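Long-range contacts in ferrichrome ABC transporter substrate-binding protein (Staphylococcus pseudintermedius, PDB 5FLY), which probably binds iron-loaded ferrichrome-type siderophores as the class III solute-binding protein of an ABC transporter for iron uptake: residues T5-N9 with A119-G125; G37-Y41 with D261-D266; A71-E75 with K92-K96; D155-T159 with L188-L194; V158-E162 with R177-Y183. All blocks are in the same frame, centred on the assembly; numbering follows the deposited sequence.

Contact 1 (T5-N9 with A119-G125); sequences TKAFN and AMGDIVG
Ala-119 meets Phe-8 at the start of the helical segment: its CB lies 4.1 Å from Phe-8 CZ. The carbonyl of Ala-119 also nears the ring obliquely, yet its bond is spent inside the helix, on Ile-123 N. One turn on, Asp-122 sets its CB against the edge of the same ring and offers its backbone O to the ammonium group of Lys-6, with NZ to O at 3.2 Å and NZ in the plane of that carbonyl. Ile-123 is held twice. Its CG1 sits 3.7 Å from Phe-8 CE1 while its CD1 lies over one ring face, and its backbone O takes a second, shorter bond from Lys-6 NZ at 2.8 Å, the nitrogen standing 59° out of the carbonyl plane. Gly-125, with phi 73°, ends the helix and lies beside the lysine tip. Lys-6 spans this gap because its chain is extended beyond CG, which reaches NZ to carbonyls of the last helical turn. There the ammonium would complement the negative end of the helix dipole, and Lys-23 O is a further acceptor. Phe-8 and Ile-123 both also pack on Ile-104 of strand 103-106. With axes 9.3 Å apart and running at 169°, strand 5-9 of the N-terminal beta hairpin lies antiparallel along the C-terminal end of helix 113-124, whose last carbonyls bind a lysine ammonium at the border of the N-terminal alpha/beta lobe.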
# COMPACT_ATOMS: atom_id res chain seq x y z
N THR A 5 17.92 13.95 -20.31
CA THR A 5 17.81 12.93 -19.26
C THR A 5 18.18 13.47 -17.88
O THR A 5 18.78 14.53 -17.76
CB THR A 5 18.70 11.70 -19.54
OG1 THR A 5 20.08 12.08 -19.44
CG2 THR A 5 18.42 11.12 -20.92
N LYS A 6 17.81 12.72 -16.85
CA LYS A 6 18.26 12.97 -15.48
C LYS A 6 18.51 11.63 -14.80
O LYS A 6 17.95 10.61 -15.20
CB LYS A 6 17.24 13.78 -14.69
CG LYS A 6 15.94 13.02 -14.44
CD LYS A 6 14.86 13.88 -13.80
CE LYS A 6 13.52 13.16 -13.82
NZ LYS A 6 12.39 14.09 -13.71
N ALA A 7 19.33 11.65 -13.76
CA ALA A 7 19.58 10.43 -12.99
C ALA A 7 18.54 10.32 -11.88
O ALA A 7 18.40 11.23 -11.07
CB ALA A 7 20.99 10.44 -12.42
N PHE A 8 17.80 9.21 -11.88
CA PHE A 8 16.96 8.86 -10.76
C PHE A 8 17.76 7.96 -9.83
O PHE A 8 18.30 6.96 -10.26
CB PHE A 8 15.69 8.15 -11.21
CG PHE A 8 14.84 7.71 -10.08
CD1 PHE A 8 14.03 8.62 -9.44
CD2 PHE A 8 14.88 6.40 -9.64
CE1 PHE A 8 13.24 8.24 -8.38
CE2 PHE A 8 14.11 6.01 -8.57
CZ PHE A 8 13.28 6.92 -7.94
N ASN A 9 17.86 8.35 -8.56
CA ASN A 9 18.66 7.61 -7.60
C ASN A 9 17.83 6.57 -6.87
O ASN A 9 17.16 6.88 -5.88
CB ASN A 9 19.30 8.58 -6.62
CG ASN A 9 20.18 9.59 -7.33
OD1 ASN A 9 21.00 9.24 -8.17
ND2 ASN A 9 19.98 10.87 -7.00
N ALA A 119 9.52 9.91 -4.17
CA ALA A 119 10.18 9.35 -5.35
C ALA A 119 9.34 9.57 -6.62
O ALA A 119 9.89 9.88 -7.68
CB ALA A 119 10.44 7.87 -5.16
N MET A 120 8.02 9.43 -6.52
CA MET A 120 7.16 9.69 -7.66
C MET A 120 7.27 11.14 -8.08
O MET A 120 7.36 11.42 -9.27
CB MET A 120 5.70 9.33 -7.36
CG MET A 120 5.50 7.86 -6.92
SD MET A 120 6.05 6.61 -8.07
CE MET A 120 7.66 6.21 -7.36
N GLY A 121 7.30 12.04 -7.11
CA GLY A 121 7.55 13.45 -7.40
C GLY A 121 8.87 13.69 -8.12
O GLY A 121 8.97 14.53 -9.03
N ASP A 122 9.91 12.98 -7.70
CA ASP A 122 11.22 13.13 -8.32
C ASP A 122 11.20 12.67 -9.78
O ASP A 122 11.78 13.32 -10.65
CB ASP A 122 12.28 12.34 -7.54
CG ASP A 122 12.55 12.93 -6.16
OD1 ASP A 122 12.28 14.14 -5.96
OD2 ASP A 122 13.06 12.19 -5.27
N ILE A 123 10.51 11.57 -10.06
CA ILE A 123 10.42 11.04 -11.41
C ILE A 123 9.81 12.05 -12.37
O ILE A 123 10.34 12.25 -13.46
CB ILE A 123 9.60 9.73 -11.43
CG1 ILE A 123 10.43 8.61 -10.81
CG2 ILE A 123 9.21 9.33 -12.85
CD1 ILE A 123 9.68 7.34 -10.49
N VAL A 124 8.71 12.67 -11.96
CA VAL A 124 7.95 13.53 -12.88
C VAL A 124 8.25 15.01 -12.71
O VAL A 124 7.66 15.84 -13.40
CB VAL A 124 6.43 13.33 -12.75
CG1 VAL A 124 6.05 11.89 -13.11
CG2 VAL A 124 5.95 13.72 -11.35
N GLY A 125 9.15 15.33 -11.79
CA GLY A 125 9.55 16.71 -11.57
C GLY A 125 8.49 17.55 -10.88
O GLY A 125 8.29 18.72 -11.22

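Contact 2 (G37-Y41 with D261-D266); sequences GGLKY and DPYTLD
Tyr-41 and Tyr-263 form a T-shaped pair, centroids 5.1 Å apart and planes at 79°, in which CD1 of Tyr-41 points over the centre of the Tyr-263 ring. A face of the Tyr-41 ring receives Pro-262: CB stands 3.7 Å from the ring centroid and 10° off the normal, a well-centred CH-pi contact. The Tyr-263 ring presents its edge to the first helix, CE2 lying 3.3 Å from Gly-37 O, and its OH reaches Tyr-41 CA and Lys-40 CG. Next to the rings the backbones close in at two glycines. Gly-37 has no side chain, which lets its CA come within 3.7 Å of Asp-261 CB, and Pro-262 CD lies 3.7 Å from Gly-38 CA. The Asp-261 carboxylate is fixed from its own side: OD2 accepts from Thr-264 N and weakly from Tyr-263 N, while OD1 takes the Thr-264 hydroxyl. A water accepts from Gly-37 N and weakly reaches OD1. Farther out, Trp-133 of helix 127-152 meets both Tyr-41 and Pro-262. Helices 36-41 and 262-278 thus meet at 99°, near a right angle, through a glycine-lined crossing beside an aspartate N-cap, where the C-terminal helix starts against the N-terminal lobe.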
# COMPACT_ATOMS: atom_id res chain seq x y z
N GLY A 37 -1.14 4.79 -8.45
CA GLY A 37 -1.96 5.84 -7.87
C GLY A 37 -1.16 7.11 -7.65
O GLY A 37 -1.65 8.22 -7.88
N GLY A 38 0.07 6.96 -7.18
CA GLY A 38 0.90 8.11 -6.86
C GLY A 38 1.29 8.94 -8.07
O GLY A 38 1.33 10.17 -8.03
N LEU A 39 1.61 8.26 -9.16
CA LEU A 39 1.96 8.95 -10.38
C LEU A 39 0.73 9.62 -11.01
O LEU A 39 0.81 10.72 -11.52
CB LEU A 39 2.61 7.99 -11.36
CG LEU A 39 4.06 7.63 -11.00
CD1 LEU A 39 4.49 6.36 -11.77
CD2 LEU A 39 5.00 8.81 -11.32
N LYS A 40 -0.42 8.95 -10.95
CA LYS A 40 -1.68 9.51 -11.44
C LYS A 40 -2.07 10.76 -10.63
O LYS A 40 -2.52 11.77 -11.18
CB LYS A 40 -2.78 8.45 -11.36
CG LYS A 40 -4.21 8.96 -11.55
CD LYS A 40 -4.43 9.60 -12.88
CE LYS A 40 -5.85 10.22 -12.98
NZ LYS A 40 -6.05 10.96 -14.27
N TYR A 41 -1.85 10.69 -9.33
CA TYR A 41 -2.18 11.80 -8.44
C TYR A 41 -1.39 13.05 -8.83
O TYR A 41 -1.84 14.18 -8.65
CB TYR A 41 -1.90 11.41 -6.99
CG TYR A 41 -2.49 12.31 -5.94
CD1 TYR A 41 -3.81 12.14 -5.54
CD2 TYR A 41 -1.74 13.31 -5.35
CE1 TYR A 41 -4.35 12.96 -4.57
CE2 TYR A 41 -2.28 14.12 -4.37
CZ TYR A 41 -3.59 13.94 -4.00
OH TYR A 41 -4.14 14.74 -3.02
N ASP A 261 -1.04 4.37 -2.06
CA ASP A 261 -0.97 5.61 -2.84
C ASP A 261 -1.88 6.70 -2.24
O ASP A 261 -2.78 6.41 -1.45
CB ASP A 261 -1.41 5.32 -4.26
CG ASP A 261 -2.84 4.88 -4.30
OD1 ASP A 261 -3.10 3.68 -4.08
OD2 ASP A 261 -3.73 5.77 -4.47
N PRO A 262 -1.70 7.97 -2.65
CA PRO A 262 -2.52 9.04 -2.08
C PRO A 262 -4.04 8.87 -2.23
O PRO A 262 -4.76 9.31 -1.33
CB PRO A 262 -2.04 10.29 -2.83
CG PRO A 262 -0.59 9.95 -3.21
CD PRO A 262 -0.61 8.48 -3.51
N TYR A 263 -4.54 8.29 -3.33
CA TYR A 263 -5.99 8.10 -3.47
C TYR A 263 -6.46 7.11 -2.42
O TYR A 263 -7.41 7.36 -1.70
CB TYR A 263 -6.37 7.60 -4.86
CG TYR A 263 -6.13 8.58 -5.98
CD1 TYR A 263 -7.04 9.60 -6.25
CD2 TYR A 263 -5.02 8.45 -6.81
CE1 TYR A 263 -6.82 10.49 -7.29
CE2 TYR A 263 -4.80 9.32 -7.86
CZ TYR A 263 -5.70 10.34 -8.09
OH TYR A 263 -5.50 11.23 -9.13
N THR A 264 -5.76 5.99 -2.33
CA THR A 264 -6.13 4.94 -1.39
C THR A 264 -5.98 5.44 0.03
O THR A 264 -6.83 5.16 0.88
CB THR A 264 -5.28 3.66 -1.58
OG1 THR A 264 -5.48 3.15 -2.90
CG2 THR A 264 -5.70 2.61 -0.57
N LEU A 265 -4.91 6.20 0.29
CA LEU A 265 -4.66 6.76 1.61
C LEU A 265 -5.83 7.65 2.05
O LEU A 265 -6.29 7.55 3.18
CB LEU A 265 -3.35 7.55 1.62
CG LEU A 265 -2.04 6.75 1.57
CD1 LEU A 265 -0.85 7.70 1.33
CD2 LEU A 265 -1.82 5.92 2.83
N ASP A 266 -6.34 8.49 1.15
CA ASP A 266 -7.47 9.36 1.52
C ASP A 266 -8.70 8.54 1.91
O ASP A 266 -9.34 8.80 2.93
CB ASP A 266 -7.83 10.33 0.38
CG ASP A 266 -6.84 11.49 0.25
OD1 ASP A 266 -6.11 11.79 1.22
OD2 ASP A 266 -6.82 12.12 -0.84
O HOH W 1 -1.40 2.75 -6.45

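Contact 3 (A71-E75 with K92-K96)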
# COMPACT_ATOMS: atom_id res chain seq x y z
N ALA A 71 0.43 -8.74 -16.63
CA ALA A 71 1.65 -8.72 -15.81
C ALA A 71 2.92 -9.16 -16.55
O ALA A 71 4.02 -8.71 -16.23
CB ALA A 71 1.47 -9.60 -14.57
N GLU A 72 2.76 -10.06 -17.51
CA GLU A 72 3.89 -10.58 -18.26
C GLU A 72 3.87 -10.19 -19.73
O GLU A 72 4.66 -10.71 -20.51
CB GLU A 72 3.94 -12.11 -18.16
CG GLU A 72 4.02 -12.64 -16.73
CD GLU A 72 4.20 -14.15 -16.68
OE1 GLU A 72 4.11 -14.81 -17.74
OE2 GLU A 72 4.46 -14.67 -15.57
N ASP A 73 2.96 -9.29 -20.10
CA ASP A 73 2.80 -8.93 -21.51
C ASP A 73 3.82 -7.88 -21.98
O ASP A 73 3.50 -6.71 -22.20
CB ASP A 73 1.37 -8.43 -21.76
CG ASP A 73 0.98 -8.50 -23.23
OD1 ASP A 73 1.88 -8.59 -24.08
OD2 ASP A 73 -0.24 -8.47 -23.55
N VAL A 74 5.06 -8.32 -22.15
CA VAL A 74 6.14 -7.44 -22.58
C VAL A 74 5.85 -6.86 -23.98
O VAL A 74 6.19 -5.72 -24.29
CB VAL A 74 7.50 -8.20 -22.60
CG1 VAL A 74 8.61 -7.33 -23.18
CG2 VAL A 74 7.87 -8.66 -21.19
N GLU A 75 5.21 -7.64 -24.84
CA GLU A 75 4.94 -7.14 -26.18
C GLU A 75 3.92 -6.00 -26.12
O GLU A 75 4.01 -5.07 -26.92
CB GLU A 75 4.49 -8.28 -27.10
CG GLU A 75 5.65 -9.21 -27.39
CD GLU A 75 5.39 -10.15 -28.54
OE1 GLU A 75 4.93 -9.70 -29.60
OE2 GLU A 75 5.68 -11.36 -28.38
N LYS A 92 10.10 -10.86 -13.33
CA LYS A 92 10.97 -11.80 -14.03
C LYS A 92 11.51 -11.22 -15.35
O LYS A 92 12.55 -11.65 -15.83
CB LYS A 92 10.24 -13.12 -14.30
CG LYS A 92 9.10 -13.06 -15.31
CD LYS A 92 8.61 -14.48 -15.65
CE LYS A 92 7.37 -14.47 -16.55
NZ LYS A 92 7.66 -14.23 -18.00
N ASN A 93 10.81 -10.23 -15.90
CA ASN A 93 11.12 -9.70 -17.23
C ASN A 93 11.91 -8.39 -17.24
O ASN A 93 11.95 -7.71 -18.26
CB ASN A 93 9.81 -9.50 -18.01
CG ASN A 93 9.20 -10.80 -18.47
OD1 ASN A 93 9.90 -11.65 -19.03
ND2 ASN A 93 7.91 -10.96 -18.26
N THR A 94 12.53 -8.04 -16.12
CA THR A 94 13.25 -6.78 -16.04
C THR A 94 14.30 -6.59 -17.14
O THR A 94 14.46 -5.50 -17.65
CB THR A 94 13.95 -6.60 -14.66
OG1 THR A 94 14.66 -7.80 -14.31
CG2 THR A 94 12.94 -6.31 -13.60
N ASP A 95 15.01 -7.65 -17.52
CA ASP A 95 16.05 -7.50 -18.53
C ASP A 95 15.42 -7.20 -19.89
O ASP A 95 15.96 -6.41 -20.65
CB ASP A 95 16.95 -8.75 -18.61
CG ASP A 95 18.31 -8.47 -19.31
OD1 ASP A 95 19.20 -7.85 -18.69
OD2 ASP A 95 18.52 -8.85 -20.48
N LYS A 96 14.26 -7.80 -20.17
CA LYS A 96 13.55 -7.55 -21.43
C LYS A 96 13.03 -6.11 -21.47
O LYS A 96 13.16 -5.41 -22.48
CB LYS A 96 12.39 -8.54 -21.61
CG LYS A 96 12.81 -9.99 -21.94
CD LYS A 96 11.61 -10.94 -21.94
CE LYS A 96 10.64 -10.66 -23.10
NZ LYS A 96 9.36 -11.46 -23.02
O HOH W 2 7.22 -12.30 -20.61
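Lys-92 is extended as far as CE and then bends at its last torsion, chi4 80°, which turns NZ toward the Glu-72 carboxylate. The glutamate chain runs straight beyond CG (chi2 -174°), and the two side chains cross at about a right angle. What touches is mainly the carbon next to the ammonium: Lys-92 CE approaches Glu-72 OE2 to 3.1 Å, whereas NZ stays 3.6 Å from Glu-72 OE1, a long salt bridge. Lys-96, bent at chi3 (68°), lays its end against Val-74, with NZ 3.7 Å from Val-74 CG2 and CE close to both methyls. The same CG2 also touches Asn-93 CG at 3.7 Å. A water ties the polar parts together: it donates to Glu-72 O at 3.0 Å and accepts weakly from both lysine ammonium groups. Asp-73, turned away from the other segment, caps Lys-76 N at the start of helix 74-79. On this surface of the N-terminal lobe, the segments leading into helices 74-79 and 94-100 therefore join through one valine side chain, a loose ion pair and a shared water. Packing on the valine carries the contact; the long ion pair and weak water bonds probably add only a little.

Contact 4 (D155-T159 with L188-L194)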
# COMPACT_ATOMS: atom_id res chain seq x y z
N ASP A 155 -2.55 4.23 24.36
CA ASP A 155 -1.66 3.09 24.15
C ASP A 155 -2.30 2.00 23.30
O ASP A 155 -1.78 0.88 23.19
CB ASP A 155 -1.22 2.51 25.50
CG ASP A 155 -0.46 3.53 26.35
OD1 ASP A 155 0.08 4.51 25.78
OD2 ASP A 155 -0.41 3.35 27.59
N THR A 156 -3.42 2.33 22.68
CA THR A 156 -4.20 1.37 21.89
C THR A 156 -3.33 0.71 20.82
O THR A 156 -2.66 1.40 20.06
CB THR A 156 -5.42 2.04 21.21
OG1 THR A 156 -6.29 2.59 22.22
CG2 THR A 156 -6.22 1.04 20.39
N SER A 157 -3.32 -0.63 20.80
CA SER A 157 -2.64 -1.39 19.77
C SER A 157 -3.63 -1.95 18.76
O SER A 157 -4.82 -2.09 19.03
CB SER A 157 -1.83 -2.54 20.37
OG SER A 157 -2.67 -3.57 20.87
N VAL A 158 -3.12 -2.28 17.58
CA VAL A 158 -3.98 -2.81 16.51
C VAL A 158 -3.23 -3.89 15.74
O VAL A 158 -2.00 -3.87 15.61
CB VAL A 158 -4.47 -1.68 15.56
CG1 VAL A 158 -3.32 -0.95 14.94
CG2 VAL A 158 -5.43 -2.22 14.49
N THR A 159 -4.01 -4.86 15.28
CA THR A 159 -3.56 -5.97 14.46
C THR A 159 -4.35 -5.97 13.17
O THR A 159 -5.58 -5.82 13.21
CB THR A 159 -3.77 -7.31 15.18
OG1 THR A 159 -2.96 -7.33 16.37
CG2 THR A 159 -3.44 -8.50 14.26
N LEU A 188 -0.75 4.41 16.13
CA LEU A 188 -1.23 3.34 16.99
C LEU A 188 -0.15 2.26 17.15
O LEU A 188 0.69 2.08 16.28
CB LEU A 188 -2.52 2.74 16.44
CG LEU A 188 -3.67 3.74 16.36
CD1 LEU A 188 -4.79 3.18 15.53
CD2 LEU A 188 -4.17 4.07 17.77
N GLN A 189 -0.20 1.54 18.26
CA GLN A 189 0.85 0.58 18.57
C GLN A 189 0.66 -0.73 17.85
O GLN A 189 -0.45 -1.15 17.55
CB GLN A 189 0.91 0.32 20.08
CG GLN A 189 0.98 1.57 20.94
CD GLN A 189 2.01 2.57 20.46
OE1 GLN A 189 1.67 3.70 20.10
NE2 GLN A 189 3.27 2.17 20.47
N MET A 190 1.78 -1.39 17.59
CA MET A 190 1.78 -2.75 17.08
C MET A 190 2.17 -3.69 18.21
O MET A 190 3.18 -3.46 18.87
CB MET A 190 2.73 -2.89 15.90
CG MET A 190 2.71 -4.28 15.28
SD MET A 190 3.83 -4.36 13.89
CE MET A 190 2.84 -3.54 12.64
N PRO A 191 1.37 -4.75 18.44
CA PRO A 191 1.74 -5.73 19.46
C PRO A 191 3.14 -6.27 19.21
O PRO A 191 3.51 -6.53 18.05
CB PRO A 191 0.68 -6.82 19.31
CG PRO A 191 -0.50 -6.11 18.73
CD PRO A 191 0.08 -5.08 17.80
N LYS A 192 3.92 -6.42 20.27
CA LYS A 192 5.31 -6.85 20.16
C LYS A 192 5.49 -8.14 19.34
O LYS A 192 6.40 -8.22 18.51
CB LYS A 192 5.91 -7.03 21.55
CG LYS A 192 7.34 -7.56 21.58
CD LYS A 192 8.32 -6.69 20.83
CE LYS A 192 9.76 -7.08 21.11
NZ LYS A 192 10.70 -6.32 20.25
N ALA A 193 4.64 -9.14 19.57
CA ALA A 193 4.81 -10.42 18.89
C ALA A 193 4.62 -10.26 17.39
O ALA A 193 5.28 -10.92 16.58
CB ALA A 193 3.85 -11.45 19.43
N LEU A 194 3.69 -9.38 17.02
CA LEU A 194 3.37 -9.10 15.63
C LEU A 194 4.52 -8.32 14.98
O LEU A 194 4.91 -8.59 13.85
CB LEU A 194 2.06 -8.32 15.54
CG LEU A 194 1.64 -7.88 14.14
CD1 LEU A 194 1.64 -9.06 13.16
CD2 LEU A 194 0.26 -7.23 14.19
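Gln-189 bridges Ser-157 through its backbone, the two CA atoms 4.2 Å apart, and both of its main-chain polar groups are engaged. Its N donates to Thr-156 O at 3.1 Å with an N-H...O angle of 165°, lying in the carbonyl plane. Its O receives Val-158 N at 2.9 Å, the nitrogen nearly in line with the C=O bond, and also a CA-H...O contact from Ser-157 CA at 3.1 Å. Ser-157 itself sends its backbone bonding to the other side, to Val-218 of strand 218-223, while its OG is bonded to Asp-217 N. Val-158 O is approached by Pro-191 CD at 3.3 Å, a ring carbon that offers it no N-H; the hydroxyl of Tyr-183 supplies the donor. Thr-159 OG1 touches Pro-191 CG at 3.6 Å and Leu-194 CD2 at 3.9 Å, yet its hydrogen bond goes to Tyr-214 O. OG1 lies beside the backbone N (chi1 -63°), which leaves CG2 also against Leu-194 CD2. Apolar packing completes the contact: Leu-188 CB rests on Val-158 CG1, and Leu-188 CD2 lies near Thr-156 CB. Thr-156 OG1 turns instead to Gly-153 O. The link from helix 179-185 to helix 192-198 is thereby fastened to the entry of strand 158-164 by a single parallel-type beta bridge. Two fairly straight backbone bonds fix the register here, while Pro-191, lacking an N-H at the place of the next donor, ends the pairing and leaves Val-158 O to a side-chain hydroxyl.

Contact 5 (V158-E162 with R177-Y183). With 7PG (2,5,8,11,14,17,20,23-octaoxapentacosan-25-ol), chain P.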
# COMPACT_ATOMS: atom_id res chain seq x y z
N VAL A 158 -3.12 -2.28 17.58
CA VAL A 158 -3.98 -2.81 16.51
C VAL A 158 -3.23 -3.89 15.74
O VAL A 158 -2.00 -3.87 15.61
CB VAL A 158 -4.47 -1.68 15.56
CG1 VAL A 158 -3.32 -0.95 14.94
CG2 VAL A 158 -5.43 -2.22 14.49
N THR A 159 -4.01 -4.86 15.28
CA THR A 159 -3.56 -5.97 14.46
C THR A 159 -4.35 -5.97 13.17
O THR A 159 -5.58 -5.82 13.21
CB THR A 159 -3.77 -7.31 15.18
OG1 THR A 159 -2.96 -7.33 16.37
CG2 THR A 159 -3.44 -8.50 14.26
N ILE A 160 -3.66 -6.12 12.03
CA ILE A 160 -4.33 -6.28 10.74
C ILE A 160 -4.14 -7.70 10.26
O ILE A 160 -3.01 -8.13 10.01
CB ILE A 160 -3.79 -5.31 9.65
CG1 ILE A 160 -3.75 -3.86 10.15
CG2 ILE A 160 -4.64 -5.41 8.40
CD1 ILE A 160 -2.84 -2.99 9.33
N PHE A 161 -5.25 -8.42 10.15
CA PHE A 161 -5.28 -9.69 9.45
C PHE A 161 -5.88 -9.51 8.05
O PHE A 161 -6.75 -8.65 7.84
CB PHE A 161 -6.08 -10.73 10.21
CG PHE A 161 -5.46 -11.15 11.53
CD1 PHE A 161 -4.18 -11.70 11.60
CD2 PHE A 161 -6.19 -11.03 12.70
CE1 PHE A 161 -3.65 -12.10 12.83
CE2 PHE A 161 -5.66 -11.42 13.93
CZ PHE A 161 -4.39 -11.96 13.99
N GLU A 162 -5.40 -10.29 7.09
CA GLU A 162 -6.10 -10.39 5.81
C GLU A 162 -6.46 -11.84 5.52
O GLU A 162 -5.61 -12.73 5.62
CB GLU A 162 -5.28 -9.83 4.64
CG GLU A 162 -5.95 -10.06 3.28
CD GLU A 162 -5.29 -9.33 2.14
OE1 GLU A 162 -4.18 -8.76 2.33
OE2 GLU A 162 -5.88 -9.33 1.04
N ARG A 177 -2.87 -2.42 3.26
CA ARG A 177 -3.95 -2.90 4.10
C ARG A 177 -4.19 -1.99 5.30
O ARG A 177 -4.60 -2.45 6.36
CB ARG A 177 -3.67 -4.33 4.56
CG ARG A 177 -3.68 -5.34 3.43
CD ARG A 177 -2.34 -5.42 2.72
NE ARG A 177 -2.34 -6.50 1.73
CZ ARG A 177 -1.46 -6.62 0.75
NH1 ARG A 177 -0.49 -5.73 0.59
NH2 ARG A 177 -1.56 -7.63 -0.09
N GLY A 178 -3.96 -0.69 5.12
CA GLY A 178 -4.18 0.26 6.20
C GLY A 178 -3.03 0.41 7.18
O GLY A 178 -3.09 1.24 8.08
N SER A 179 -1.97 -0.37 7.01
CA SER A 179 -0.86 -0.36 7.95
C SER A 179 -0.20 1.02 8.05
O SER A 179 0.13 1.48 9.14
CB SER A 179 0.19 -1.42 7.57
OG SER A 179 0.74 -1.18 6.30
N GLU A 180 -0.03 1.69 6.91
CA GLU A 180 0.60 3.01 6.93
C GLU A 180 -0.26 3.99 7.72
O GLU A 180 0.26 4.74 8.55
CB GLU A 180 0.82 3.50 5.52
CG GLU A 180 1.80 2.63 4.74
CD GLU A 180 1.18 1.41 4.09
OE1 GLU A 180 -0.07 1.22 4.14
OE2 GLU A 180 1.97 0.64 3.49
N VAL A 181 -1.56 3.98 7.47
CA VAL A 181 -2.45 4.89 8.18
C VAL A 181 -2.48 4.57 9.69
O VAL A 181 -2.39 5.48 10.52
CB VAL A 181 -3.86 4.84 7.59
CG1 VAL A 181 -4.85 5.59 8.48
CG2 VAL A 181 -3.85 5.40 6.17
N LEU A 182 -2.63 3.29 10.03
CA LEU A 182 -2.82 2.88 11.41
C LEU A 182 -1.57 3.06 12.26
O LEU A 182 -1.65 3.64 13.35
CB LEU A 182 -3.29 1.43 11.46
CG LEU A 182 -4.70 1.20 10.90
CD1 LEU A 182 -4.95 -0.27 10.63
CD2 LEU A 182 -5.76 1.81 11.84
N TYR A 183 -0.41 2.60 11.77
CA TYR A 183 0.81 2.58 12.58
C TYR A 183 1.68 3.82 12.44
O TYR A 183 2.38 4.20 13.39
CB TYR A 183 1.65 1.35 12.23
CG TYR A 183 0.93 0.05 12.48
CD1 TYR A 183 0.53 -0.32 13.76
CD2 TYR A 183 0.64 -0.81 11.43
CE1 TYR A 183 -0.12 -1.53 14.00
CE2 TYR A 183 -0.02 -2.02 11.65
CZ TYR A 183 -0.39 -2.36 12.93
OH TYR A 183 -1.04 -3.57 13.15
C2 7PG P . -2.26 -7.25 -4.23
O1 7PG P . -3.33 -8.12 -3.97
C3 7PG P . -3.20 -8.80 -2.75
C4 7PG P . -2.70 -10.22 -3.00
O2 7PG P . -2.91 -11.03 -1.87
C5 7PG P . -2.39 -10.52 -0.68
C6 7PG P . -1.84 -11.62 0.21
O3 7PG P . -0.72 -11.14 0.92
C7 7PG P . 0.51 -11.22 0.26
C8 7PG P . 1.54 -10.38 1.01
O4 7PG P . 2.77 -10.29 0.34
C9 7PG P . 2.70 -9.76 -0.95
C10 7PG P . 3.99 -9.06 -1.39
O5 7PG P . 3.60 -8.02 -2.25
C11 7PG P . 4.55 -7.03 -2.57
C12 7PG P . 3.82 -5.76 -3.01
O6 7PG P . 4.12 -4.69 -2.15
C13 7PG P . 3.18 -4.39 -1.15
C14 7PG P . 1.93 -3.79 -1.78
O7 7PG P . 1.51 -2.71 -1.00
C15 7PG P . 0.83 -1.70 -1.69
O HOH W 3 -0.84 -5.64 11.41
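Arg-177 and Glu-162 meet at the edge of the guanidinium: OE1 lies near its plane and takes the NE hydrogen at 3.0 Å and 165°, approached on its syn side. Also at that edge is C5 of the bound polyether, 3.1 Å from Arg-177 NH2. Carboxylate and guanidinium planes are 54° apart, and the one bond, NE to OE1, makes this a single-oxygen bridge. The Tyr-183 ring has Val-158 O and Ser-179 CB near its plane at the edge, while Val-158 CG1 and Ile-160 CD1 approach obliquely, CG1 to CE1 being 3.4 Å. Its hydroxyl donates to Val-158 O at 2.7 Å, from above the carbonyl plane, and receives a water that in turn accepts from Ile-160 N. Ile-160 fills the middle. Its CD1 meets Leu-182 CD1 at 3.7 Å, Tyr-183 CE2 at 3.8 Å and Ser-179 CA at 3.6 Å, and its CG2 lies beside Arg-177 CB. Arg-177 bends at chi2 (84°), which carries the guanidinium past Glu-162 toward the ligand. Tyr-171 also bonds OE1, Trp-258 bonds OE2, and NH1 is given to Trp-175 O; all three residues belong to the pocket. Strand 158-162 and helix 179-183 run nearly antiparallel, with axes 10.0 Å apart. The chemistry thus changes along the interface, from a buried tyrosine-water link through an apolar centre to an ion pair, which several hydrogen bonds probably hold in place in the polyether-occupied pocket; a role in siderophore binding is only inferred.

Overall arrangement
From the N terminus, contact 1 closes the first long loop, laying strand 5-12 against helix 113-124, and contact 3 is nested inside it and inside that of contact 2, as a short loop on the N-terminal lobe's surface. Contact 2 opens within the first loop and closes only at helix 262-278, so it crosses contact 1; Leu-39 packs on Met-120 and Val-124 where they touch. Contacts 4 and 5 are nested within contact 2 and start from the same strand, 158-164, their centres about 10 Å apart. They organise the second lobe, on the opposite side of the chain's centre from contacts 1 and 3. Val-181 on Leu-265 joins contact 5 to contact 2, linking both lobes.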